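Local coordinates for hypothetical protein Atu3615 (Agrobacterium tumefaciens str. C58, PDB 1ZNP), which is of unknown function but belongs to the cupin superfamily, built on a beta-barrel domain, and forms a two-chain assembly here, at residues Gln8-Glu13 against Gly115-Val120; Thr28-Ala33 against His39-Tyr44; Thr86-Pro91 against Glu95-Gln100; Asn106-Ala111 against Pro138-Gly143. One frame throughout, in Å; residues are numbered along the deposited sequence.

Contact 1: Gln8-Glu13 against Gly115-Val120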
loop_
_atom_site.group_PDB
_atom_site.type_symbol
_atom_site.label_atom_id
_atom_site.label_comp_id
_atom_site.label_asym_id
_atom_site.label_seq_id
_atom_site.Cartn_x
_atom_site.Cartn_y
_atom_site.Cartn_z
ATOM N N GLN A 8 -4.657 -27.430 -6.342
ATOM C CA GLN A 8 -4.090 -28.768 -6.281
ATOM C C GLN A 8 -3.266 -29.111 -7.506
ATOM O O GLN A 8 -2.306 -29.878 -7.418
ATOM C CB GLN A 8 -5.179 -29.821 -6.082
ATOM C CG GLN A 8 -5.301 -30.263 -4.633
ATOM C CD GLN A 8 -4.020 -30.928 -4.102
ATOM O OE1 GLN A 8 -3.704 -30.832 -2.910
ATOM N NE2 GLN A 8 -3.290 -31.613 -4.983
ATOM N N ALA A 9 -3.631 -28.552 -8.650
ATOM C CA ALA A 9 -2.874 -28.833 -9.856
ATOM C C ALA A 9 -1.529 -28.096 -9.766
ATOM O O ALA A 9 -0.492 -28.609 -10.193
ATOM C CB ALA A 9 -3.663 -28.390 -11.080
ATOM N N ILE A 10 -1.552 -26.900 -9.188
ATOM C CA ILE A 10 -0.338 -26.105 -9.037
ATOM C C ILE A 10 0.581 -26.763 -8.028
ATOM O O ILE A 10 1.773 -26.941 -8.282
ATOM C CB ILE A 10 -0.658 -24.677 -8.559
ATOM C CG1 ILE A 10 -1.473 -23.954 -9.629
ATOM C CG2 ILE A 10 0.632 -23.914 -8.301
ATOM C CD1 ILE A 10 -2.077 -22.646 -9.174
ATOM N N ILE A 11 0.009 -27.107 -6.877
ATOM C CA ILE A 11 0.741 -27.766 -5.798
ATOM C C ILE A 11 1.422 -29.013 -6.338
ATOM O O ILE A 11 2.580 -29.298 -6.029
ATOM C CB ILE A 11 -0.218 -28.199 -4.667
ATOM C CG1 ILE A 11 -0.675 -26.975 -3.876
ATOM C CG2 ILE A 11 0.449 -29.228 -3.775
ATOM C CD1 ILE A 11 -1.609 -27.309 -2.732
ATOM N N ARG A 12 0.681 -29.758 -7.146
ATOM C CA ARG A 12 1.202 -30.974 -7.733
ATOM C C ARG A 12 2.273 -30.684 -8.774
ATOM O O ARG A 12 3.361 -31.268 -8.729
ATOM C CB ARG A 12 0.064 -31.791 -8.359
ATOM C CG ARG A 12 0.547 -32.903 -9.282
ATOM C CD ARG A 12 1.561 -33.809 -8.581
ATOM N NE ARG A 12 2.309 -34.641 -9.523
ATOM C CZ ARG A 12 3.225 -35.540 -9.172
ATOM N NH1 ARG A 12 3.514 -35.734 -7.890
ATOM N NH2 ARG A 12 3.852 -36.244 -10.108
ATOM N N GLU A 13 1.978 -29.776 -9.696
ATOM C CA GLU A 13 2.927 -29.451 -10.745
ATOM C C GLU A 13 4.231 -28.839 -10.268
ATOM O O GLU A 13 5.288 -29.153 -10.792
ATOM C CB GLU A 13 2.280 -28.523 -11.767
ATOM C CG GLU A 13 3.195 -28.135 -12.929
ATOM C CD GLU A 13 3.629 -29.321 -13.780
ATOM O OE1 GLU A 13 2.965 -30.383 -13.722
ATOM O OE2 GLU A 13 4.625 -29.185 -14.525
ATOM N N GLY A 115 -9.296 -14.687 -3.682
ATOM C CA GLY A 115 -10.107 -15.560 -4.504
ATOM C C GLY A 115 -9.817 -16.998 -4.124
ATOM O O GLY A 115 -9.568 -17.296 -2.954
ATOM N N ASP A 116 -9.831 -17.889 -5.108
ATOM C CA ASP A 116 -9.580 -19.304 -4.866
ATOM C C ASP A 116 -8.118 -19.600 -4.589
ATOM O O ASP A 116 -7.793 -20.471 -3.784
ATOM C CB ASP A 116 -10.064 -20.112 -6.063
ATOM C CG ASP A 116 -11.564 -20.018 -6.242
ATOM O OD1 ASP A 116 -12.072 -20.421 -7.311
ATOM O OD2 ASP A 116 -12.238 -19.538 -5.301
ATOM N N PHE A 117 -7.234 -18.879 -5.266
ATOM C CA PHE A 117 -5.811 -19.072 -5.060
ATOM C C PHE A 117 -4.996 -17.979 -5.715
ATOM O O PHE A 117 -5.462 -17.280 -6.610
ATOM C CB PHE A 117 -5.343 -20.416 -5.627
ATOM C CG PHE A 117 -5.243 -20.435 -7.127
ATOM C CD1 PHE A 117 -6.275 -20.960 -7.899
ATOM C CD2 PHE A 117 -4.136 -19.892 -7.770
ATOM C CE1 PHE A 117 -6.206 -20.944 -9.298
ATOM C CE2 PHE A 117 -4.059 -19.869 -9.165
ATOM C CZ PHE A 117 -5.103 -20.400 -9.932
ATOM N N THR A 118 -3.761 -17.864 -5.254
ATOM C CA THR A 118 -2.817 -16.915 -5.789
ATOM C C THR A 118 -1.447 -17.581 -5.730
ATOM O O THR A 118 -0.997 -18.023 -4.670
ATOM C CB THR A 118 -2.764 -15.597 -4.981
ATOM O OG1 THR A 118 -4.059 -14.982 -4.962
ATOM C CG2 THR A 118 -1.773 -14.624 -5.620
ATOM N N LEU A 119 -0.819 -17.673 -6.894
ATOM C CA LEU A 119 0.510 -18.236 -7.020
ATOM C C LEU A 119 1.426 -17.015 -7.048
ATOM O O LEU A 119 1.240 -16.117 -7.861
ATOM C CB LEU A 119 0.654 -18.973 -8.356
ATOM C CG LEU A 119 1.771 -20.006 -8.538
ATOM C CD1 LEU A 119 2.316 -19.925 -9.948
ATOM C CD2 LEU A 119 2.883 -19.775 -7.537
ATOM N N VAL A 120 2.412 -16.974 -6.165
ATOM C CA VAL A 120 3.332 -15.863 -6.163
ATOM C C VAL A 120 4.767 -16.345 -6.071
ATOM O O VAL A 120 5.043 -17.531 -5.875
ATOM C CB VAL A 120 3.081 -14.905 -4.973
ATOM C CG1 VAL A 120 1.663 -14.366 -5.006
ATOM C CG2 VAL A 120 3.320 -15.627 -3.665
#
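Ile10 holds CG1 anti to the carbonyl carbon (chi1 -64°) and then runs on extended, which carries CD1 off the helix, as the far end of its longer branch, to the ring of Phe117. Phe117 in turn places its ring carbon CG between the backbone N and the carbonyl carbon (chi1 75°), turning one face of the ring to that methyl. The result is a CH-pi contact: Ile10 CD1 stands 3.9 Å from the ring centroid of Phe117, 29° off the ring normal. It is displaced toward the outer rim, with Ile10 CD1 3.4 Å from Phe117 CE2 and 3.8 Å from Phe117 CZ. The other branch of the isoleucine takes a second partner, Ile10 CG2 lying 4.1 Å from Leu119 CG. One residue thus forks over two alternate residues of the strand, while Thr118 between them turns its side chain to the other face of the sheet. The contact is small and wholly apolar. Around it, Ile10 also packs on Leu46 of strand 41-48 and on the loop residues Met5 and Leu16, and Leu119 touches Tyr68 of strand 63-68. Helix 7-14 therefore packs on the sheet face that carries Phe117 and Leu119, where strand 117-124 runs between strands 41-48 and 63-68.

Contact 2: Thr28-Ala33 against His39-Tyr44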
loop_
_atom_site.group_PDB
_atom_site.type_symbol
_atom_site.label_atom_id
_atom_site.label_comp_id
_atom_site.label_asym_id
_atom_site.label_seq_id
_atom_site.Cartn_x
_atom_site.Cartn_y
_atom_site.Cartn_z
ATOM N N THR A 28 13.109 -22.470 -5.054
ATOM C CA THR A 28 13.554 -22.706 -6.416
ATOM C C THR A 28 14.981 -22.266 -6.635
ATOM O O THR A 28 15.562 -22.553 -7.669
ATOM C CB THR A 28 12.691 -21.936 -7.403
ATOM O OG1 THR A 28 12.779 -20.536 -7.101
ATOM C CG2 THR A 28 11.232 -22.371 -7.301
ATOM N N PHE A 29 15.554 -21.567 -5.667
ATOM C CA PHE A 29 16.906 -21.095 -5.853
ATOM C C PHE A 29 17.595 -20.493 -4.626
ATOM O O PHE A 29 16.972 -19.839 -3.784
ATOM C CB PHE A 29 16.887 -20.068 -6.993
ATOM C CG PHE A 29 18.201 -19.383 -7.242
ATOM C CD1 PHE A 29 19.241 -20.052 -7.861
ATOM C CD2 PHE A 29 18.384 -18.049 -6.872
ATOM C CE1 PHE A 29 20.447 -19.410 -8.111
ATOM C CE2 PHE A 29 19.590 -17.388 -7.116
ATOM C CZ PHE A 29 20.624 -18.073 -7.737
ATOM N N ARG A 30 18.890 -20.757 -4.533
ATOM C CA ARG A 30 19.747 -20.186 -3.504
ATOM C C ARG A 30 21.069 -19.976 -4.249
ATOM O O ARG A 30 21.666 -20.922 -4.776
ATOM C CB ARG A 30 19.949 -21.106 -2.287
ATOM C CG ARG A 30 20.834 -20.414 -1.220
ATOM C CD ARG A 30 21.073 -21.202 0.066
ATOM N NE ARG A 30 19.840 -21.444 0.799
ATOM C CZ ARG A 30 19.214 -20.560 1.567
ATOM N NH1 ARG A 30 18.085 -20.913 2.171
ATOM N NH2 ARG A 30 19.716 -19.340 1.754
ATOM N N ASP A 31 21.496 -18.722 -4.316
ATOM C CA ASP A 31 22.722 -18.357 -5.006
ATOM C C ASP A 31 23.931 -19.027 -4.361
ATOM O O ASP A 31 24.058 -19.033 -3.145
ATOM C CB ASP A 31 22.875 -16.834 -4.968
ATOM C CG ASP A 31 23.803 -16.312 -6.038
ATOM O OD1 ASP A 31 23.595 -15.161 -6.471
ATOM O OD2 ASP A 31 24.741 -17.043 -6.440
ATOM N N LYS A 32 24.819 -19.586 -5.172
ATOM C CA LYS A 32 26.007 -20.235 -4.625
ATOM C C LYS A 32 26.981 -19.156 -4.185
ATOM O O LYS A 32 27.865 -19.398 -3.367
ATOM C CB LYS A 32 26.682 -21.132 -5.665
ATOM C CG LYS A 32 25.760 -22.133 -6.350
ATOM C CD LYS A 32 24.885 -22.917 -5.368
ATOM C CE LYS A 32 23.984 -23.888 -6.140
ATOM N NZ LYS A 32 22.823 -24.380 -5.346
ATOM N N ALA A 33 26.791 -17.960 -4.733
ATOM C CA ALA A 33 27.614 -16.795 -4.427
ATOM C C ALA A 33 27.042 -16.040 -3.235
ATOM O O ALA A 33 25.830 -15.984 -3.054
ATOM C CB ALA A 33 27.663 -15.857 -5.643
ATOM N N HIS A 39 23.698 -14.730 -2.099
ATOM C CA HIS A 39 23.330 -13.341 -2.287
ATOM C C HIS A 39 21.808 -13.234 -2.223
ATOM O O HIS A 39 21.287 -12.199 -1.847
ATOM C CB HIS A 39 23.830 -12.792 -3.633
ATOM C CG HIS A 39 25.302 -12.532 -3.668
ATOM N ND1 HIS A 39 25.964 -11.875 -2.654
ATOM C CD2 HIS A 39 26.233 -12.801 -4.612
ATOM C CE1 HIS A 39 27.239 -11.748 -2.973
ATOM N NE2 HIS A 39 27.429 -12.300 -4.158
ATOM N N SER A 40 21.095 -14.295 -2.592
ATOM C CA SER A 40 19.639 -14.256 -2.520
ATOM C C SER A 40 18.995 -15.627 -2.683
ATOM O O SER A 40 19.677 -16.607 -2.961
ATOM C CB SER A 40 19.088 -13.331 -3.600
ATOM O OG SER A 40 19.136 -13.956 -4.875
ATOM N N THR A 41 17.679 -15.685 -2.487
ATOM C CA THR A 41 16.910 -16.916 -2.674
ATOM C C THR A 41 15.598 -16.533 -3.351
ATOM O O THR A 41 15.199 -15.357 -3.342
ATOM C CB THR A 41 16.548 -17.654 -1.354
ATOM O OG1 THR A 41 15.699 -16.825 -0.559
ATOM C CG2 THR A 41 17.801 -18.043 -0.569
ATOM N N ALA A 42 14.947 -17.528 -3.949
ATOM C CA ALA A 42 13.679 -17.333 -4.630
ATOM C C ALA A 42 12.784 -18.484 -4.190
ATOM O O ALA A 42 13.274 -19.518 -3.748
ATOM C CB ALA A 42 13.871 -17.342 -6.155
ATOM N N ILE A 43 11.476 -18.314 -4.347
ATOM C CA ILE A 43 10.525 -19.317 -3.903
ATOM C C ILE A 43 9.196 -19.207 -4.653
ATOM O O ILE A 43 8.848 -18.145 -5.138
ATOM C CB ILE A 43 10.282 -19.112 -2.379
ATOM C CG1 ILE A 43 10.985 -20.204 -1.590
ATOM C CG2 ILE A 43 8.805 -18.966 -2.064
ATOM C CD1 ILE A 43 12.331 -19.766 -1.018
ATOM N N TYR A 44 8.484 -20.321 -4.767
ATOM C CA TYR A 44 7.155 -20.349 -5.369
ATOM C C TYR A 44 6.306 -20.428 -4.096
ATOM O O TYR A 44 6.642 -21.181 -3.185
ATOM C CB TYR A 44 6.940 -21.610 -6.223
ATOM C CG TYR A 44 7.342 -21.478 -7.678
ATOM C CD1 TYR A 44 7.912 -22.547 -8.363
ATOM C CD2 TYR A 44 7.195 -20.270 -8.352
ATOM C CE1 TYR A 44 8.344 -22.413 -9.684
ATOM C CE2 TYR A 44 7.615 -20.123 -9.663
ATOM C CZ TYR A 44 8.192 -21.195 -10.328
ATOM O OH TYR A 44 8.617 -21.031 -11.624
HETATM O O HOH W 1 21.242 -13.935 -6.447
#
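Thr28 to Ala33 and His39 to Tyr44 are joined first by backbone bonds. Thr28 N gives to Ala42 O at 3.2 Å, and Ala42 N gives to Phe29 O. Phe29 and Ala42 are the hydrogen-bonded antiparallel pair, although the amide of Thr28 rather than Phe29 serves Ala42 O. Arg30 and Thr41 are the non-hydrogen-bonded pair that follows. Farther on, Asp31 N reaches Ser40 O at 3.1 Å, nearly along the C=O axis, and His39 N donates to Ala33 O at 2.7 Å in the carbonyl plane. Polar side chains work at the loop end. Asp31 OD2 accepts from Ala33 N at 2.8 Å, an Asx turn, and the carboxylate is met from above its plane. Its other oxygen, Asp31 OD1, receives a bond from a water that also bonds Ser40 OG at 2.6 Å and so bridges the two arms of the hairpin. Among the remaining contacts, Thr41 CG2 lies against one face of the Arg30 guanidinium, 3.3 Å from Arg30 NH2. Arg30 starts out extended and bends at chi3 (-63°), which folds the guanidinium back over that methyl; its nitrogens bond Arg37 O and Phe128 O. Thr28 CG2 touches the Tyr44 ring, and Ala33 O lies over one face of the His39 imidazole. Strands 24-30 and 41-48 thus make a beta hairpin of the cupin sheet: the Asx turn shapes the start of its connecting loop, and the Ala33-His39 bond and the Asp31-water-Ser40 bridge span the base.

Contact 3: Thr86-Pro91 against Glu95-Gln100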
loop_
_atom_site.group_PDB
_atom_site.type_symbol
_atom_site.label_atom_id
_atom_site.label_comp_id
_atom_site.label_asym_id
_atom_site.label_seq_id
_atom_site.Cartn_x
_atom_site.Cartn_y
_atom_site.Cartn_z
ATOM N N THR A 86 -1.583 -1.775 3.834
ATOM C CA THR A 86 -2.103 -2.897 3.066
ATOM C C THR A 86 -2.052 -2.619 1.577
ATOM O O THR A 86 -2.590 -1.622 1.092
ATOM C CB THR A 86 -3.555 -3.220 3.474
ATOM O OG1 THR A 86 -3.582 -3.609 4.854
ATOM C CG2 THR A 86 -4.120 -4.356 2.611
ATOM N N PHE A 87 -1.396 -3.511 0.849
ATOM C CA PHE A 87 -1.270 -3.353 -0.587
ATOM C C PHE A 87 -1.966 -4.497 -1.295
ATOM O O PHE A 87 -1.916 -5.637 -0.847
ATOM C CB PHE A 87 0.213 -3.325 -0.977
ATOM C CG PHE A 87 1.011 -2.306 -0.222
ATOM C CD1 PHE A 87 0.821 -0.941 -0.452
ATOM C CD2 PHE A 87 1.926 -2.703 0.750
ATOM C CE1 PHE A 87 1.534 0.016 0.279
ATOM C CE2 PHE A 87 2.642 -1.755 1.483
ATOM C CZ PHE A 87 2.446 -0.395 1.246
ATOM N N THR A 88 -2.642 -4.186 -2.387
ATOM C CA THR A 88 -3.299 -5.216 -3.157
ATOM C C THR A 88 -2.274 -5.647 -4.200
ATOM O O THR A 88 -1.912 -4.887 -5.096
ATOM C CB THR A 88 -4.585 -4.692 -3.830
ATOM O OG1 THR A 88 -5.523 -4.314 -2.812
ATOM C CG2 THR A 88 -5.230 -5.780 -4.670
ATOM N N LEU A 89 -1.779 -6.863 -4.035
ATOM C CA LEU A 89 -0.788 -7.435 -4.930
ATOM C C LEU A 89 -1.527 -8.131 -6.052
ATOM O O LEU A 89 -2.263 -9.077 -5.808
ATOM C CB LEU A 89 0.056 -8.456 -4.174
ATOM C CG LEU A 89 1.099 -9.211 -4.996
ATOM C CD1 LEU A 89 2.195 -8.257 -5.433
ATOM C CD2 LEU A 89 1.662 -10.350 -4.162
ATOM N N GLY A 90 -1.328 -7.661 -7.280
ATOM C CA GLY A 90 -2.006 -8.256 -8.413
ATOM C C GLY A 90 -1.625 -7.585 -9.712
ATOM O O GLY A 90 -0.808 -6.669 -9.720
ATOM N N PRO A 91 -2.216 -8.012 -10.834
ATOM C CA PRO A 91 -1.907 -7.427 -12.135
ATOM C C PRO A 91 -2.773 -6.250 -12.596
ATOM O O PRO A 91 -2.418 -5.583 -13.560
ATOM C CB PRO A 91 -2.042 -8.623 -13.065
ATOM C CG PRO A 91 -3.243 -9.315 -12.496
ATOM C CD PRO A 91 -2.994 -9.259 -10.991
ATOM N N GLU A 95 -6.174 -0.295 -11.435
ATOM C CA GLU A 95 -7.192 -0.337 -10.391
ATOM C C GLU A 95 -6.605 -0.407 -8.976
ATOM O O GLU A 95 -7.205 -0.973 -8.065
ATOM C CB GLU A 95 -8.107 -1.537 -10.656
ATOM C CG GLU A 95 -8.531 -1.653 -12.127
ATOM C CD GLU A 95 -9.162 -2.997 -12.469
ATOM O OE1 GLU A 95 -9.372 -3.267 -13.679
ATOM O OE2 GLU A 95 -9.445 -3.787 -11.533
ATOM N N GLY A 96 -5.423 0.167 -8.789
ATOM C CA GLY A 96 -4.817 0.163 -7.470
ATOM C C GLY A 96 -3.971 -1.054 -7.147
ATOM O O GLY A 96 -3.590 -1.246 -6.000
ATOM N N GLU A 97 -3.666 -1.867 -8.152
ATOM C CA GLU A 97 -2.874 -3.071 -7.931
ATOM C C GLU A 97 -1.447 -2.940 -8.442
ATOM O O GLU A 97 -1.166 -2.168 -9.359
ATOM C CB GLU A 97 -3.534 -4.269 -8.621
ATOM C CG GLU A 97 -4.537 -5.037 -7.759
ATOM C CD GLU A 97 -5.366 -6.049 -8.559
ATOM O OE1 GLU A 97 -4.795 -6.733 -9.448
ATOM O OE2 GLU A 97 -6.588 -6.162 -8.287
ATOM N N ARG A 98 -0.552 -3.704 -7.830
ATOM C CA ARG A 98 0.850 -3.737 -8.225
ATOM C C ARG A 98 1.259 -5.191 -8.069
ATOM O O ARG A 98 0.998 -5.804 -7.042
ATOM C CB ARG A 98 1.702 -2.822 -7.340
ATOM C CG ARG A 98 1.492 -1.315 -7.622
ATOM C CD ARG A 98 1.975 -0.992 -9.028
ATOM N NE ARG A 98 1.740 0.381 -9.470
ATOM C CZ ARG A 98 0.584 0.849 -9.943
ATOM N NH1 ARG A 98 0.490 2.114 -10.330
ATOM N NH2 ARG A 98 -0.472 0.063 -10.035
ATOM N N PRO A 99 1.869 -5.772 -9.113
ATOM C CA PRO A 99 2.305 -7.169 -9.083
ATOM C C PRO A 99 3.633 -7.361 -8.366
ATOM O O PRO A 99 4.163 -8.459 -8.305
ATOM C CB PRO A 99 2.383 -7.538 -10.562
ATOM C CG PRO A 99 2.883 -6.248 -11.185
ATOM C CD PRO A 99 2.081 -5.171 -10.443
ATOM N N GLN A 100 4.169 -6.280 -7.825
ATOM C CA GLN A 100 5.440 -6.352 -7.117
ATOM C C GLN A 100 5.355 -5.440 -5.915
ATOM O O GLN A 100 4.946 -4.295 -6.043
ATOM C CB GLN A 100 6.581 -5.896 -8.023
ATOM C CG GLN A 100 7.952 -6.202 -7.480
ATOM C CD GLN A 100 9.042 -5.584 -8.318
ATOM O OE1 GLN A 100 9.499 -4.471 -8.045
ATOM N NE2 GLN A 100 9.456 -6.293 -9.360
#
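Arg98 O accepts one true hydrogen bond, from Gly90 N at 3.0 Å, and Leu89 CA adds a CA-H...O contact to it at 3.2 Å. The amide of Gly90 does not come in the carbonyl plane but from well above it, 63° out, and Leu89 CD1 lies against the same oxygen. The partner bond is longer and straighter toward its acceptor, Arg98 N meeting Thr88 O at 3.3 Å. Together these two bonds pair Leu89 with Arg98 in parallel register, and strands 85-89 and 97-103 are the parallel neighbours in a cupin sheet whose other adjacent strands run antiparallel. The touching parts run about 77° apart, and Gly90 passes close to Pro99. The first torsion of Glu97 (chi1 -90°) brings Glu97 CG to 3.3 Å from Thr88 CG2, and the chain, extended beyond CG, carries the carboxylate along Gly90 to the start of Pro91. There Glu97 OE1 lies 3.3 Å from Gly90 C, and it accepts a bond from Ala92 N, in the turn between the two strands. The ring of Pro99 closes on the Gly90 carbonyl, with Pro99 CD 3.3 Å from Gly90 O. This corner belongs also to the dimer interface: Thr88 OG1 makes a weak hydrogen bond to Gly96 O of the second subunit, and the Phe87 ring meets Phe87 of that subunit.

Contact 4: Asn106-Ala111 against Pro138-Gly143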
loop_
_atom_site.group_PDB
_atom_site.type_symbol
_atom_site.label_atom_id
_atom_site.label_comp_id
_atom_site.label_asym_id
_atom_site.label_seq_id
_atom_site.Cartn_x
_atom_site.Cartn_y
_atom_site.Cartn_z
ATOM N N ASN A 106 12.963 -7.033 8.471
ATOM C CA ASN A 106 12.458 -7.100 9.832
ATOM C C ASN A 106 11.079 -6.482 10.009
ATOM O O ASN A 106 10.687 -6.158 11.125
ATOM C CB ASN A 106 13.427 -6.435 10.806
ATOM C CG ASN A 106 13.163 -6.838 12.246
ATOM O OD1 ASN A 106 13.417 -6.074 13.174
ATOM N ND2 ASN A 106 12.660 -8.049 12.438
ATOM N N CYS A 107 10.339 -6.319 8.917
ATOM C CA CYS A 107 8.994 -5.761 9.002
ATOM C C CYS A 107 7.962 -6.883 9.057
ATOM O O CYS A 107 8.032 -7.832 8.281
ATOM C CB CYS A 107 8.717 -4.884 7.785
ATOM S SG CYS A 107 6.987 -4.395 7.625
ATOM N N TRP A 108 7.003 -6.780 9.967
ATOM C CA TRP A 108 5.970 -7.799 10.075
ATOM C C TRP A 108 5.157 -7.885 8.782
ATOM O O TRP A 108 4.872 -6.861 8.149
ATOM C CB TRP A 108 5.031 -7.494 11.250
ATOM C CG TRP A 108 5.627 -7.748 12.611
ATOM C CD1 TRP A 108 6.072 -6.814 13.501
ATOM C CD2 TRP A 108 5.852 -9.021 13.221
ATOM N NE1 TRP A 108 6.559 -7.426 14.628
ATOM C CE2 TRP A 108 6.437 -8.781 14.481
ATOM C CE3 TRP A 108 5.616 -10.344 12.823
ATOM C CZ2 TRP A 108 6.791 -9.817 15.353
ATOM C CZ3 TRP A 108 5.966 -11.376 13.690
ATOM C CH2 TRP A 108 6.548 -11.104 14.943
ATOM N N GLN A 109 4.771 -9.102 8.404
ATOM C CA GLN A 109 3.998 -9.306 7.187
ATOM C C GLN A 109 3.035 -10.488 7.234
ATOM O O GLN A 109 3.321 -11.516 7.838
ATOM C CB GLN A 109 4.944 -9.480 5.999
ATOM C CG GLN A 109 5.863 -10.677 6.112
ATOM C CD GLN A 109 6.705 -10.882 4.869
ATOM O OE1 GLN A 109 6.178 -10.997 3.759
ATOM N NE2 GLN A 109 8.022 -10.936 5.047
ATOM N N SER A 110 1.879 -10.321 6.592
ATOM C CA SER A 110 0.866 -11.372 6.522
ATOM C C SER A 110 0.086 -11.142 5.240
ATOM O O SER A 110 0.056 -10.031 4.722
ATOM C CB SER A 110 -0.079 -11.322 7.727
ATOM O OG SER A 110 -0.763 -10.092 7.796
ATOM N N ALA A 111 -0.536 -12.191 4.719
ATOM C CA ALA A 111 -1.276 -12.053 3.488
ATOM C C ALA A 111 -2.403 -13.068 3.367
ATOM O O ALA A 111 -2.488 -14.021 4.131
ATOM C CB ALA A 111 -0.322 -12.186 2.307
ATOM N N PRO A 138 -0.057 -16.908 17.489
ATOM C CA PRO A 138 -1.333 -16.928 16.767
ATOM C C PRO A 138 -2.370 -16.026 17.430
ATOM O O PRO A 138 -2.416 -15.916 18.655
ATOM C CB PRO A 138 -1.726 -18.403 16.802
ATOM C CG PRO A 138 -1.113 -18.884 18.080
ATOM C CD PRO A 138 0.258 -18.241 18.032
ATOM N N GLY A 139 -3.193 -15.374 16.613
ATOM C CA GLY A 139 -4.204 -14.479 17.145
ATOM C C GLY A 139 -3.680 -13.056 17.231
ATOM O O GLY A 139 -4.439 -12.088 17.087
ATOM N N TRP A 140 -2.372 -12.937 17.466
ATOM C CA TRP A 140 -1.705 -11.639 17.568
ATOM C C TRP A 140 -1.949 -10.790 16.327
ATOM O O TRP A 140 -2.188 -11.304 15.235
ATOM C CB TRP A 140 -0.192 -11.825 17.737
ATOM C CG TRP A 140 0.593 -10.536 17.898
ATOM C CD1 TRP A 140 0.916 -9.918 19.071
ATOM C CD2 TRP A 140 1.164 -9.729 16.850
ATOM N NE1 TRP A 140 1.655 -8.783 18.824
ATOM C CE2 TRP A 140 1.822 -8.641 17.471
ATOM C CE3 TRP A 140 1.182 -9.818 15.451
ATOM C CZ2 TRP A 140 2.497 -7.646 16.736
ATOM C CZ3 TRP A 140 1.855 -8.825 14.719
ATOM C CH2 TRP A 140 2.502 -7.757 15.369
ATOM N N SER A 141 -1.876 -9.482 16.525
ATOM C CA SER A 141 -2.042 -8.503 15.468
ATOM C C SER A 141 -1.305 -7.254 15.931
ATOM O O SER A 141 -1.251 -6.969 17.129
ATOM C CB SER A 141 -3.527 -8.197 15.234
ATOM O OG SER A 141 -4.095 -9.118 14.314
ATOM N N PRO A 142 -0.703 -6.505 14.995
ATOM C CA PRO A 142 0.021 -5.292 15.387
ATOM C C PRO A 142 -0.758 -4.376 16.338
ATOM O O PRO A 142 -1.960 -4.161 16.172
ATOM C CB PRO A 142 0.356 -4.633 14.044
ATOM C CG PRO A 142 -0.582 -5.296 13.053
ATOM C CD PRO A 142 -0.637 -6.705 13.539
ATOM N N GLY A 143 -0.058 -3.855 17.343
ATOM C CA GLY A 143 -0.681 -2.987 18.322
ATOM C C GLY A 143 -0.395 -3.426 19.749
ATOM O O GLY A 143 0.214 -4.503 19.941
#
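The C-terminal tail of this cupin fold, the loop that follows strand 133-135, returns to strand 108-113, an outermost strand of the large sheet within this chain, and the contact is made by two tryptophans, Trp108 and Trp140. Trp140 brings the outer carbon of its benzo ring, CH2, over one face of the Trp108 indole. That atom stands 4.0 Å above the Trp108 plane and is nearly the same distance from all five atoms of the pyrrole ring, 4.1 Å from Trp108 NE1 and 4.2 Å from Trp108 CG. The planes are inclined at 40°, and the five-membered ring of Trp108 and the six-membered ring of Trp140 have centroids 5.0 Å apart. The pair is therefore oblique, with a single carbon of one indole doing the touching. Trp140 holds CG anti to its own backbone N (chi1 -178°), which directs the indole toward Trp108, while the tail doubles back over the ring at Pro142. The contact lies at the surface. Trp55 meets the Trp140 ring edge-to-face, and Trp108 also packs on Arg57 and Ala136. Gln109, next along the strand, turns its side chain the other way, where its amide bonds Trp65 NE1 and Glu63 OE1. Within the tail, Pro142 N sits 3.4 Å above a face of the Trp140 indole, and Ser141 OG donates to Trp140 O at 3.0 Å.

Overall arrangement
From the N terminus, helix 7-14 opens contact 1, whose long loop closes only when strand 117-124 is reached. Two shorter loops lie within that span, one after the other: contact 2 closes the hairpin of strands 24-30 and 41-48, then contact 3 joins strands 85-89 and 97-103. Contact 4 crosses contact 1, starting at 106-111 before contact 1 is complete and ending in the tail at 138-143; it lies on the opposite side of the chain's centre from contacts 1 and 2. All four reach the large sheet. Contact 1 touches both inner contacts, Val120 meeting Tyr44 and Leu89, whereas contacts 3 and 4 come no nearer than about 7 Å between nearest atoms.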